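Protein BIM1 (Saccharomyces cerevisiae, PDB 2QJX) binds microtubules and associates with their plus ends as the budding-yeast EB1-family protein, of which this chain is the calponin-homology domain. Local coordinates at residues L25-I30 and G36-Q41; Q41-I46 and Q73-R78; S45-L50 and H79-T84. All coordinates share one frame; numbering follows the deposited sequence.

Interaction 1 (L25-I30 and G36-Q41); sequences LNYKKI and GAAYCQ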
loop_
_atom_site.group_PDB
_atom_site.type_symbol
_atom_site.label_atom_id
_atom_site.label_comp_id
_atom_site.label_asym_id
_atom_site.label_seq_id
_atom_site.Cartn_x
_atom_site.Cartn_y
_atom_site.Cartn_z
ATOM N N LEU A 25 -6.726 -8.721 3.751
ATOM C CA LEU A 25 -5.411 -9.340 3.690
ATOM C C LEU A 25 -5.222 -10.171 4.951
ATOM O O LEU A 25 -6.054 -10.130 5.862
ATOM C CB LEU A 25 -4.316 -8.273 3.599
ATOM C CG LEU A 25 -4.318 -7.419 2.328
ATOM C CD1 LEU A 25 -3.198 -6.388 2.384
ATOM C CD2 LEU A 25 -4.155 -8.327 1.120
ATOM N N ASN A 26 -4.138 -10.936 4.993
ATOM C CA ASN A 26 -3.845 -11.775 6.145
ATOM C C ASN A 26 -2.385 -11.607 6.542
ATOM O O ASN A 26 -1.663 -12.588 6.747
ATOM C CB ASN A 26 -4.149 -13.242 5.815
ATOM C CG ASN A 26 -4.098 -14.136 7.035
ATOM O OD1 ASN A 26 -4.460 -13.720 8.136
ATOM N ND2 ASN A 26 -3.662 -15.380 6.845
ATOM N N TYR A 27 -1.946 -10.354 6.642
ATOM C CA TYR A 27 -0.566 -10.062 7.024
ATOM C C TYR A 27 -0.367 -10.341 8.512
ATOM O O TYR A 27 -1.265 -10.108 9.318
ATOM C CB TYR A 27 -0.231 -8.593 6.736
ATOM C CG TYR A 27 0.029 -8.245 5.277
ATOM C CD1 TYR A 27 -0.312 -9.122 4.242
ATOM C CD2 TYR A 27 0.589 -7.016 4.936
ATOM C CE1 TYR A 27 -0.098 -8.774 2.895
ATOM C CE2 TYR A 27 0.805 -6.658 3.599
ATOM C CZ TYR A 27 0.460 -7.538 2.590
ATOM O OH TYR A 27 0.673 -7.166 1.279
ATOM N N LYS A 28 0.814 -10.836 8.876
ATOM C CA LYS A 28 1.108 -11.130 10.277
ATOM C C LYS A 28 2.147 -10.162 10.831
ATOM O O LYS A 28 2.230 -9.945 12.042
ATOM C CB LYS A 28 1.625 -12.566 10.425
ATOM C CG LYS A 28 0.674 -13.637 9.928
ATOM C CD LYS A 28 -0.671 -13.566 10.619
ATOM C CE LYS A 28 -1.586 -14.684 10.151
ATOM N NZ LYS A 28 -2.963 -14.537 10.692
ATOM N N LYS A 29 2.939 -9.579 9.941
ATOM C CA LYS A 29 3.985 -8.649 10.345
ATOM C C LYS A 29 4.022 -7.407 9.472
ATOM O O LYS A 29 3.754 -7.471 8.276
ATOM C CB LYS A 29 5.353 -9.334 10.274
ATOM C CG LYS A 29 5.475 -10.566 11.148
ATOM C CD LYS A 29 6.881 -11.159 11.074
ATOM C CE LYS A 29 7.214 -11.636 9.669
ATOM N NZ LYS A 29 8.536 -12.336 9.617
ATOM N N ILE A 30 4.368 -6.279 10.085
ATOM C CA ILE A 30 4.466 -5.013 9.373
ATOM C C ILE A 30 5.449 -5.141 8.215
ATOM O O ILE A 30 5.249 -4.548 7.154
ATOM C CB ILE A 30 4.958 -3.883 10.310
ATOM C CG1 ILE A 30 3.889 -3.570 11.356
ATOM C CG2 ILE A 30 5.323 -2.652 9.499
ATOM C CD1 ILE A 30 2.597 -3.045 10.781
ATOM N N GLY A 36 5.378 -3.336 -1.103
ATOM C CA GLY A 36 4.735 -2.207 -1.752
ATOM C C GLY A 36 3.347 -2.430 -2.332
ATOM O O GLY A 36 2.676 -1.469 -2.712
ATOM N N ALA A 37 2.909 -3.682 -2.403
ATOM C CA ALA A 37 1.600 -4.001 -2.964
ATOM C C ALA A 37 0.444 -3.383 -2.161
ATOM O O ALA A 37 -0.442 -2.734 -2.729
ATOM C CB ALA A 37 1.437 -5.516 -3.054
ATOM N N ALA A 38 0.451 -3.582 -0.848
ATOM C CA ALA A 38 -0.601 -3.033 0.003
ATOM C C ALA A 38 -0.636 -1.508 -0.074
ATOM O O ALA A 38 -1.712 -0.910 -0.107
ATOM C CB ALA A 38 -0.398 -3.484 1.455
ATOM N N TYR A 39 0.537 -0.876 -0.094
ATOM C CA TYR A 39 0.607 0.583 -0.179
ATOM C C TYR A 39 -0.119 1.062 -1.433
ATOM O O TYR A 39 -0.891 2.025 -1.392
ATOM C CB TYR A 39 2.068 1.044 -0.228
ATOM C CG TYR A 39 2.866 0.733 1.020
ATOM C CD1 TYR A 39 4.257 0.632 0.968
ATOM C CD2 TYR A 39 2.237 0.538 2.251
ATOM C CE1 TYR A 39 5.002 0.336 2.107
ATOM C CE2 TYR A 39 2.973 0.248 3.400
ATOM C CZ TYR A 39 4.353 0.145 3.319
ATOM O OH TYR A 39 5.083 -0.162 4.447
ATOM N N CYS A 40 0.142 0.393 -2.552
ATOM C CA CYS A 40 -0.501 0.748 -3.808
ATOM C C CYS A 40 -2.011 0.657 -3.684
ATOM O O CYS A 40 -2.723 1.565 -4.104
ATOM C CB CYS A 40 -0.061 -0.189 -4.938
ATOM S SG CYS A 40 1.577 0.145 -5.604
ATOM N N GLN A 41 -2.506 -0.444 -3.124
ATOM C CA GLN A 41 -3.949 -0.595 -3.013
ATOM C C GLN A 41 -4.602 0.348 -2.019
ATOM O O GLN A 41 -5.779 0.677 -2.165
ATOM C CB GLN A 41 -4.348 -2.041 -2.706
ATOM C CG GLN A 41 -5.869 -2.206 -2.723
ATOM C CD GLN A 41 -6.325 -3.608 -3.022
ATOM O OE1 GLN A 41 -5.724 -4.581 -2.567
ATOM N NE2 GLN A 41 -7.412 -3.725 -3.777
HETATM O O HOH W 1 2.472 -5.170 0.533
#
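The methyl group of A38 carries this contact, meeting two side chains from the loop that follows helix 12-23. Y27 comes to it with the far end of its ring: OH lies 3.8 Å from A38 CB, and CE2, at the same end of the ring, is 4.0 Å from A38 CB in an oblique approach. L25 adds CD1, 4.1 Å from A38 CB. That same L25 CD1 sits 3.8 Å above the plane of the Y27 ring, displaced toward its rim, so the leucine touches both the tyrosine and the helix.

Alongside these apolar touches a water bridges the two segments. It lies 2.8 Å from Y27 OH and accepts the backbone N-H of A38 at 2.9 Å from A38 N. G36 holds the N-cap position of helix 37-47, which puts A38 in the first turn, where an amide has no acceptor four residues earlier within the helix.

What positions the tyrosine lies further out. With CG anti to the carbonyl carbon (chi1 -77°), its ring extends toward the helix, while N20 OD1 receives the Y27 N-H and E32 gathers the amides of K28 and K29. L25 also packs on F57. The junction ties the loop to helix 37-47 within the calponin-homology domain, combining apolar packing on one methyl with a water-mediated link from a phenol to a helix-start amide.

Interaction 2 (Q41-I46 and Q73-R78); sequences QIMDSI and QSCFSR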
loop_
_atom_site.group_PDB
_atom_site.type_symbol
_atom_site.label_atom_id
_atom_site.label_comp_id
_atom_site.label_asym_id
_atom_site.label_seq_id
_atom_site.Cartn_x
_atom_site.Cartn_y
_atom_site.Cartn_z
ATOM N N GLN A 41 -2.506 -0.444 -3.124
ATOM C CA GLN A 41 -3.949 -0.595 -3.013
ATOM C C GLN A 41 -4.602 0.348 -2.019
ATOM O O GLN A 41 -5.779 0.677 -2.165
ATOM C CB GLN A 41 -4.348 -2.041 -2.706
ATOM C CG GLN A 41 -5.869 -2.206 -2.723
ATOM C CD GLN A 41 -6.325 -3.608 -3.022
ATOM O OE1 GLN A 41 -5.724 -4.581 -2.567
ATOM N NE2 GLN A 41 -7.412 -3.725 -3.777
ATOM N N ILE A 42 -3.870 0.784 -0.999
ATOM C CA ILE A 42 -4.463 1.739 -0.071
ATOM C C ILE A 42 -4.719 2.999 -0.897
ATOM O O ILE A 42 -5.775 3.628 -0.794
ATOM C CB ILE A 42 -3.524 2.087 1.097
ATOM C CG1 ILE A 42 -3.403 0.886 2.036
ATOM C CG2 ILE A 42 -4.068 3.287 1.867
ATOM C CD1 ILE A 42 -2.518 1.140 3.233
HETATM N N MSE A 43 -3.750 3.361 -1.731
HETATM C CA MSE A 43 -3.912 4.539 -2.575
HETATM C C MSE A 43 -5.039 4.316 -3.586
HETATM O O MSE A 43 -5.741 5.259 -3.958
HETATM C CB MSE A 43 -2.604 4.868 -3.294
HETATM C CG MSE A 43 -1.479 5.316 -2.357
HETATM SE SE MSE A 43 -1.882 6.922 -1.328
HETATM C CE MSE A 43 -1.266 8.251 -2.587
ATOM N N ASP A 44 -5.229 3.076 -4.030
ATOM C CA ASP A 44 -6.309 2.801 -4.979
ATOM C C ASP A 44 -7.662 2.993 -4.296
ATOM O O ASP A 44 -8.601 3.504 -4.907
ATOM C CB ASP A 44 -6.216 1.372 -5.540
ATOM C CG ASP A 44 -7.190 1.130 -6.695
ATOM O OD1 ASP A 44 -7.128 1.891 -7.682
ATOM O OD2 ASP A 44 -8.013 0.182 -6.626
ATOM N N SER A 45 -7.773 2.602 -3.031
ATOM C CA SER A 45 -9.048 2.764 -2.326
ATOM C C SER A 45 -9.429 4.247 -2.231
ATOM O O SER A 45 -10.612 4.598 -2.207
ATOM C CB SER A 45 -8.974 2.160 -0.917
ATOM O OG SER A 45 -8.104 2.897 -0.076
ATOM N N ILE A 46 -8.422 5.115 -2.195
ATOM C CA ILE A 46 -8.650 6.555 -2.105
ATOM C C ILE A 46 -8.839 7.243 -3.461
ATOM O O ILE A 46 -9.754 8.056 -3.631
ATOM C CB ILE A 46 -7.478 7.271 -1.399
ATOM C CG1 ILE A 46 -7.259 6.681 -0.002
ATOM C CG2 ILE A 46 -7.776 8.766 -1.308
ATOM C CD1 ILE A 46 -6.014 7.209 0.697
ATOM N N GLN A 73 5.004 5.541 -6.580
ATOM C CA GLN A 73 5.602 6.849 -6.788
ATOM C C GLN A 73 4.870 7.628 -7.872
ATOM O O GLN A 73 4.675 8.835 -7.742
ATOM C CB GLN A 73 7.087 6.707 -7.138
ATOM C CG GLN A 73 7.967 6.506 -5.911
ATOM C CD GLN A 73 9.418 6.241 -6.256
ATOM O OE1 GLN A 73 10.326 6.802 -5.643
ATOM N NE2 GLN A 73 9.645 5.369 -7.233
ATOM N N SER A 74 4.462 6.935 -8.933
ATOM C CA SER A 74 3.739 7.572 -10.028
ATOM C C SER A 74 2.400 8.107 -9.547
ATOM O O SER A 74 1.946 9.158 -10.001
ATOM C CB SER A 74 3.525 6.581 -11.171
ATOM O OG SER A 74 4.753 6.342 -11.830
ATOM N N CYS A 75 1.768 7.378 -8.632
ATOM C CA CYS A 75 0.495 7.810 -8.068
ATOM C C CYS A 75 0.706 9.105 -7.286
ATOM O O CYS A 75 -0.060 10.061 -7.439
ATOM C CB CYS A 75 -0.072 6.732 -7.139
ATOM S SG CYS A 75 -1.595 7.207 -6.296
ATOM N N PHE A 76 1.738 9.141 -6.445
ATOM C CA PHE A 76 2.018 10.348 -5.671
ATOM C C PHE A 76 2.251 11.546 -6.589
ATOM O O PHE A 76 1.748 12.648 -6.340
ATOM C CB PHE A 76 3.259 10.157 -4.783
ATOM C CG PHE A 76 2.986 9.450 -3.483
ATOM C CD1 PHE A 76 3.435 9.991 -2.283
ATOM C CD2 PHE A 76 2.315 8.233 -3.456
ATOM C CE1 PHE A 76 3.221 9.332 -1.071
ATOM C CE2 PHE A 76 2.096 7.562 -2.251
ATOM C CZ PHE A 76 2.549 8.112 -1.056
ATOM N N SER A 77 3.026 11.329 -7.643
ATOM C CA SER A 77 3.339 12.386 -8.597
ATOM C C SER A 77 2.093 12.854 -9.348
ATOM O O SER A 77 1.837 14.055 -9.461
ATOM C CB SER A 77 4.391 11.885 -9.590
ATOM O OG SER A 77 4.647 12.845 -10.601
ATOM N N ARG A 78 1.318 11.898 -9.850
ATOM C CA ARG A 78 0.103 12.210 -10.596
ATOM C C ARG A 78 -0.863 13.078 -9.788
ATOM O O ARG A 78 -1.444 14.033 -10.312
ATOM C CB ARG A 78 -0.593 10.910 -11.023
ATOM C CG ARG A 78 -1.927 11.116 -11.743
ATOM C CD ARG A 78 -2.465 9.826 -12.402
ATOM N NE ARG A 78 -2.756 8.749 -11.453
ATOM C CZ ARG A 78 -1.903 7.777 -11.130
ATOM N NH1 ARG A 78 -0.697 7.736 -11.679
ATOM N NH2 ARG A 78 -2.259 6.837 -10.263
#
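M43, present as selenomethionine, reaches from helix 37-47 to F76 and C75 on helix 62-78, and its terminal methyl makes the tight part of the contact. M43 CE lies 3.4 Å from F76 CE2 and 3.7 Å from F76 CD2, coming obliquely to the ring. The selenium is 5.1 Å from the ring centroid and 50° off its normal, an oblique Met-aromatic contact, with the two side chains crossing at about a right angle. Bends at chi2 and chi3 (-60° and -88°) turn M43 CE back so that it, like M43 CB, lies 3.9 Å from C75 SG. The thiol gets there because SG stands anti to its own backbone N.

All three touching residues are buried. The other side of helix 62-78 is different in character: S74 and S77 are exposed, and S74 OG turns back to the carbonyl of K70 in its own helix.

Helix 37-47 meets two further helices, while Q41 and D44 lie against M52 in a loop. I42 packs on L19 and L23 of helix 12-23, I46 rests on H108 and W109 of helix 95-112, and M43 faces helix 62-78, which sets the segment among three helices of the helical calponin-homology domain.

Interaction 3 (S45-L50 and H79-T84); sequences SIYGDL and HGIEKT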
loop_
_atom_site.group_PDB
_atom_site.type_symbol
_atom_site.label_atom_id
_atom_site.label_comp_id
_atom_site.label_asym_id
_atom_site.label_seq_id
_atom_site.Cartn_x
_atom_site.Cartn_y
_atom_site.Cartn_z
ATOM N N SER A 45 -7.773 2.602 -3.031
ATOM C CA SER A 45 -9.048 2.764 -2.326
ATOM C C SER A 45 -9.429 4.247 -2.231
ATOM O O SER A 45 -10.612 4.598 -2.207
ATOM C CB SER A 45 -8.974 2.160 -0.917
ATOM O OG SER A 45 -8.104 2.897 -0.076
ATOM N N ILE A 46 -8.422 5.115 -2.195
ATOM C CA ILE A 46 -8.650 6.555 -2.105
ATOM C C ILE A 46 -8.839 7.243 -3.461
ATOM O O ILE A 46 -9.754 8.056 -3.631
ATOM C CB ILE A 46 -7.478 7.271 -1.399
ATOM C CG1 ILE A 46 -7.259 6.681 -0.002
ATOM C CG2 ILE A 46 -7.776 8.766 -1.308
ATOM C CD1 ILE A 46 -6.014 7.209 0.697
ATOM N N TYR A 47 -7.974 6.927 -4.422
ATOM C CA TYR A 47 -8.042 7.563 -5.735
ATOM C C TYR A 47 -8.671 6.735 -6.843
ATOM O O TYR A 47 -9.205 7.284 -7.805
ATOM C CB TYR A 47 -6.649 8.022 -6.155
ATOM C CG TYR A 47 -6.040 8.987 -5.166
ATOM C CD1 TYR A 47 -5.252 8.530 -4.108
ATOM C CD2 TYR A 47 -6.306 10.353 -5.246
ATOM C CE1 TYR A 47 -4.748 9.409 -3.158
ATOM C CE2 TYR A 47 -5.809 11.239 -4.299
ATOM C CZ TYR A 47 -5.033 10.763 -3.257
ATOM O OH TYR A 47 -4.566 11.631 -2.302
ATOM N N GLY A 48 -8.587 5.418 -6.710
ATOM C CA GLY A 48 -9.172 4.518 -7.684
ATOM C C GLY A 48 -8.647 4.570 -9.103
ATOM O O GLY A 48 -9.346 4.145 -10.021
ATOM N N ASP A 49 -7.435 5.081 -9.304
ATOM C CA ASP A 49 -6.882 5.148 -10.653
ATOM C C ASP A 49 -5.524 4.459 -10.762
ATOM O O ASP A 49 -4.750 4.735 -11.674
ATOM C CB ASP A 49 -6.788 6.608 -11.134
ATOM C CG ASP A 49 -5.751 7.424 -10.378
ATOM O OD1 ASP A 49 -5.202 6.938 -9.370
ATOM O OD2 ASP A 49 -5.488 8.568 -10.804
ATOM N N LEU A 50 -5.249 3.556 -9.823
ATOM C CA LEU A 50 -4.006 2.795 -9.810
ATOM C C LEU A 50 -4.117 1.630 -10.792
ATOM O O LEU A 50 -5.192 1.058 -10.967
ATOM C CB LEU A 50 -3.737 2.235 -8.411
ATOM C CG LEU A 50 -3.163 3.129 -7.310
ATOM C CD1 LEU A 50 -1.683 3.337 -7.576
ATOM C CD2 LEU A 50 -3.915 4.457 -7.238
ATOM N N HIS A 79 -1.019 12.751 -8.509
ATOM C CA HIS A 79 -1.932 13.483 -7.640
ATOM C C HIS A 79 -1.326 14.634 -6.851
ATOM O O HIS A 79 -2.009 15.254 -6.031
ATOM C CB HIS A 79 -2.612 12.516 -6.676
ATOM C CG HIS A 79 -3.517 11.539 -7.356
ATOM N ND1 HIS A 79 -4.635 11.930 -8.060
ATOM C CD2 HIS A 79 -3.453 10.192 -7.468
ATOM C CE1 HIS A 79 -5.220 10.866 -8.579
ATOM N NE2 HIS A 79 -4.522 9.799 -8.235
ATOM N N GLY A 80 -0.054 14.920 -7.093
ATOM C CA GLY A 80 0.606 16.013 -6.400
ATOM C C GLY A 80 0.808 15.798 -4.911
ATOM O O GLY A 80 0.815 16.759 -4.137
ATOM N N ILE A 81 0.966 14.546 -4.499
ATOM C CA ILE A 81 1.182 14.225 -3.091
ATOM C C ILE A 81 2.651 14.526 -2.793
ATOM O O ILE A 81 3.546 13.944 -3.406
ATOM C CB ILE A 81 0.882 12.729 -2.805
ATOM C CG1 ILE A 81 -0.510 12.363 -3.338
ATOM C CG2 ILE A 81 0.964 12.450 -1.312
ATOM C CD1 ILE A 81 -1.626 13.271 -2.845
ATOM N N GLU A 82 2.896 15.437 -1.856
ATOM C CA GLU A 82 4.261 15.838 -1.517
ATOM C C GLU A 82 5.019 14.905 -0.570
ATOM O O GLU A 82 6.252 14.940 -0.520
ATOM C CB GLU A 82 4.241 17.267 -0.959
ATOM C CG GLU A 82 3.820 18.308 -1.996
ATOM C CD GLU A 82 3.497 19.661 -1.392
ATOM O OE1 GLU A 82 4.350 20.215 -0.668
ATOM O OE2 GLU A 82 2.386 20.177 -1.647
ATOM N N LYS A 83 4.290 14.070 0.166
ATOM C CA LYS A 83 4.892 13.120 1.105
ATOM C C LYS A 83 6.042 12.347 0.469
ATOM O O LYS A 83 5.937 11.916 -0.677
ATOM C CB LYS A 83 3.838 12.117 1.584
ATOM C CG LYS A 83 4.406 10.948 2.394
ATOM C CD LYS A 83 4.715 11.356 3.828
ATOM C CE LYS A 83 5.330 10.206 4.621
ATOM N NZ LYS A 83 6.751 9.952 4.236
ATOM N N THR A 84 7.128 12.161 1.219
ATOM C CA THR A 84 8.294 11.436 0.719
ATOM C C THR A 84 8.091 9.921 0.742
ATOM O O THR A 84 7.359 9.391 1.581
ATOM C CB THR A 84 9.564 11.745 1.551
ATOM O OG1 THR A 84 9.337 11.390 2.921
ATOM C CG2 THR A 84 9.929 13.220 1.454
#
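The carboxylate of D49 is gripped by two consecutive residues: H79 donates NE2-H to OD1, and R78 forms a salt bridge with OD2. The bond from H79 NE2 to D49 OD1 is 3.2 Å long and nearly straight, at 171°. It reaches the syn side of the oxygen, somewhat out of the carboxylate plane, while the oxygen itself lies in the plane of the imidazole. This His-carboxylate pair joins the ends of two helices of the calponin-homology domain, 37-47 and 62-78, at the protein surface. The latter finishes in a Schellman motif at G80, whose positive phi turns the chain away just after H79. Having D49 CG between its backbone N and carbonyl carbon (chi1 68°) brings the acid up to the histidine. The bond to D49, together with a stack on Y47, probably restricts how the imidazole can turn, while R78 holds the acid from its other oxygen.

In that stack H79 and Y47 lie face to face. The centroids are 4.1 Å apart and the planes 22° from parallel, with the rings displaced: Y47 CD2 is 3.4 Å above the centre of the imidazole, whereas H79 CD2 lies toward the rim of the tyrosine. On the opposite face of Y47, I46 CG2 sits 3.6 Å above the ring plane, so the phenol is sandwiched between a methyl and an imidazole. Its hydroxyl is hydrogen-bonded to H108 of helix 95-112, tying a third helix to the cluster. Beyond H79 the loop stays close to the helices, as I81 and K83 pack on F76 and K83 forms a cation-pi pair with W104. The tyrosine's outer end is met by I81, whose CD1 lies 3.4 Å from Y47 OH.

In the fold
All three interactions draw on helix 37-47 and follow it from its start to beyond its end. Interaction 1 lies at the N-terminal turn, with its centre about 14 Å from that of interaction 2 and about 17 Å from that of interaction 3. Interactions 2 and 3 are neighbours, their centres about 3 Å apart, and join the same two helices: one through the buried interior, the other where both helices end. They are linked by the salt bridge R78 NE to D49 OD2 at 2.8 Å and by a probable hydrogen bond between I81 N and F76 O, also 2.8 Å. Interaction 1 touches interaction 3 through packing of C40 O on L50 CG.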